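Local coordinates for DUF2020 domain-containing protein (Corynebacterium diphtheriae, PDB 3V7B), which is of unknown function but belongs to the DUF2020 family, which is grouped with Mog1p- and PsbP-like proteins, at residues 83-88 and 123-128. Sequence-based numbering, arbitrary orientation.
Sequences IRVVDW and PVAVVV
Helix segment 83-88 packs against strand 124-128 with the two running almost parallel, their axes 17° apart and 8.2 Å at closest approach, and Val86 and Ala125 bring their CA atoms to 6.8 Å. The methyl of Ala125 meets two valines of the helix at once, Val86 CG2 at 4.0 Å from Ala125 CB and Val85 CG1 at 4.1 Å from the same atom. Val85 CG1 also reaches two residues further along the strand, to Val127 CG2 at 4.0 Å, so this one branch bridges two successive inward-facing residues of the strand. It lies anti to the backbone N of Val85 (chi1 176°), whereas Val86 touches through its other branch, CG2, which sits beside its own backbone N. All four residues are buried, and the join is purely apolar. Strand 114-121 extends the floor beneath the helix, with Ala118 touching both Val86 and Val127. Val126 and Val128 alternate to the opposite face, where they pack on helix 135-149. Helix 79-89 thus lies on one face of the central antiparallel sheet, with helix 135-149 on the other, an alpha/beta/alpha sandwich layering consistent with the Mog1p/PsbP clan.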
loop_
_atom_site.group_PDB
_atom_site.type_symbol
_atom_site.label_atom_id
_atom_site.label_comp_id
_atom_site.label_asym_id
_atom_site.label_seq_id
_atom_site.Cartn_x
_atom_site.Cartn_y
_atom_site.Cartn_z
ATOM N N ILE A 83 3.117 -14.227 0.497
ATOM C CA ILE A 83 1.771 -14.657 0.047
ATOM C C ILE A 83 0.745 -14.517 1.156
ATOM O O ILE A 83 -0.411 -14.182 0.912
ATOM C CB ILE A 83 1.804 -16.124 -0.552
ATOM C CG1 ILE A 83 2.603 -16.175 -1.831
ATOM C CG2 ILE A 83 0.400 -16.655 -0.784
ATOM C CD1 ILE A 83 3.163 -17.560 -2.273
ATOM N N ARG A 84 1.139 -14.774 2.391
ATOM C CA ARG A 84 0.232 -14.663 3.542
ATOM C C ARG A 84 -0.248 -13.226 3.711
ATOM O O ARG A 84 -1.445 -12.959 3.961
ATOM C CB ARG A 84 0.998 -15.143 4.776
ATOM C CG ARG A 84 0.158 -15.268 6.026
ATOM C CD ARG A 84 1.005 -15.786 7.182
ATOM N NE ARG A 84 0.184 -15.979 8.343
ATOM C CZ ARG A 84 0.650 -16.156 9.579
ATOM N NH1 ARG A 84 1.959 -16.198 9.833
ATOM N NH2 ARG A 84 -0.205 -16.318 10.553
ATOM N N VAL A 85 0.660 -12.285 3.543
ATOM C CA VAL A 85 0.349 -10.830 3.547
ATOM C C VAL A 85 -0.684 -10.503 2.453
ATOM O O VAL A 85 -1.747 -9.928 2.708
ATOM C CB VAL A 85 1.606 -9.955 3.291
ATOM C CG1 VAL A 85 1.227 -8.465 3.197
ATOM C CG2 VAL A 85 2.630 -10.152 4.435
ATOM N N VAL A 86 -0.379 -10.921 1.239
ATOM C CA VAL A 86 -1.232 -10.635 0.132
ATOM C C VAL A 86 -2.650 -11.251 0.324
ATOM O O VAL A 86 -3.642 -10.590 0.082
ATOM C CB VAL A 86 -0.577 -11.065 -1.189
ATOM C CG1 VAL A 86 -1.593 -11.024 -2.310
ATOM C CG2 VAL A 86 0.646 -10.198 -1.559
ATOM N N ASP A 87 -2.715 -12.509 0.802
ATOM C CA ASP A 87 -3.977 -13.178 1.034
ATOM C C ASP A 87 -4.714 -12.554 2.196
ATOM O O ASP A 87 -5.951 -12.534 2.221
ATOM C CB ASP A 87 -3.748 -14.697 1.306
ATOM C CG ASP A 87 -3.312 -15.443 0.099
ATOM O OD1 ASP A 87 -3.177 -14.824 -1.007
ATOM O OD2 ASP A 87 -3.139 -16.692 0.243
ATOM N N TRP A 88 -4.002 -12.025 3.168
ATOM C CA TRP A 88 -4.676 -11.295 4.260
ATOM C C TRP A 88 -5.304 -10.000 3.773
ATOM O O TRP A 88 -6.509 -9.774 4.013
ATOM C CB TRP A 88 -3.671 -11.066 5.365
ATOM C CG TRP A 88 -3.979 -9.954 6.313
ATOM C CD1 TRP A 88 -4.918 -9.934 7.340
ATOM C CD2 TRP A 88 -3.328 -8.621 6.347
ATOM N NE1 TRP A 88 -4.917 -8.690 7.982
ATOM C CE2 TRP A 88 -3.975 -7.872 7.444
ATOM C CE3 TRP A 88 -2.309 -8.007 5.618
ATOM C CZ2 TRP A 88 -3.601 -6.573 7.764
ATOM C CZ3 TRP A 88 -1.965 -6.700 5.926
ATOM C CH2 TRP A 88 -2.586 -6.006 6.987
ATOM N N PRO A 123 9.737 -12.826 -2.115
ATOM C CA PRO A 123 9.382 -12.512 -0.761
ATOM C C PRO A 123 8.975 -11.056 -0.506
ATOM O O PRO A 123 8.775 -10.693 0.634
ATOM C CB PRO A 123 10.656 -12.821 0.014
ATOM C CG PRO A 123 11.711 -12.456 -0.931
ATOM C CD PRO A 123 11.197 -12.921 -2.284
ATOM N N VAL A 124 8.800 -10.283 -1.549
ATOM C CA VAL A 124 8.378 -8.897 -1.420
ATOM C C VAL A 124 6.898 -8.787 -1.663
ATOM O O VAL A 124 6.346 -9.335 -2.653
ATOM C CB VAL A 124 9.147 -8.001 -2.404
ATOM C CG1 VAL A 124 8.709 -6.524 -2.283
ATOM C CG2 VAL A 124 10.645 -8.174 -2.103
ATOM N N ALA A 125 6.224 -8.054 -0.766
ATOM C CA ALA A 125 4.802 -7.753 -0.979
ATOM C C ALA A 125 4.554 -6.221 -1.000
ATOM O O ALA A 125 5.206 -5.488 -0.296
ATOM C CB ALA A 125 3.918 -8.457 0.067
ATOM N N VAL A 126 3.641 -5.783 -1.856
ATOM C CA VAL A 126 3.237 -4.397 -1.991
ATOM C C VAL A 126 1.699 -4.354 -1.846
ATOM O O VAL A 126 0.971 -4.992 -2.630
ATOM C CB VAL A 126 3.694 -3.789 -3.345
ATOM C CG1 VAL A 126 3.118 -2.385 -3.578
ATOM C CG2 VAL A 126 5.229 -3.765 -3.469
ATOM N N VAL A 127 1.193 -3.610 -0.870
ATOM C CA VAL A 127 -0.264 -3.486 -0.655
ATOM C C VAL A 127 -0.627 -1.983 -0.667
ATOM O O VAL A 127 0.017 -1.162 -0.016
ATOM C CB VAL A 127 -0.694 -4.085 0.732
ATOM C CG1 VAL A 127 -2.177 -3.927 1.002
ATOM C CG2 VAL A 127 -0.231 -5.559 0.901
ATOM N N VAL A 128 -1.714 -1.638 -1.332
ATOM C CA VAL A 128 -2.169 -0.299 -1.332
ATOM C C VAL A 128 -3.647 -0.408 -1.033
ATOM O O VAL A 128 -4.324 -1.252 -1.638
ATOM C CB VAL A 128 -1.962 0.388 -2.705
ATOM C CG1 VAL A 128 -2.611 1.741 -2.792
ATOM C CG2 VAL A 128 -0.481 0.550 -3.074
#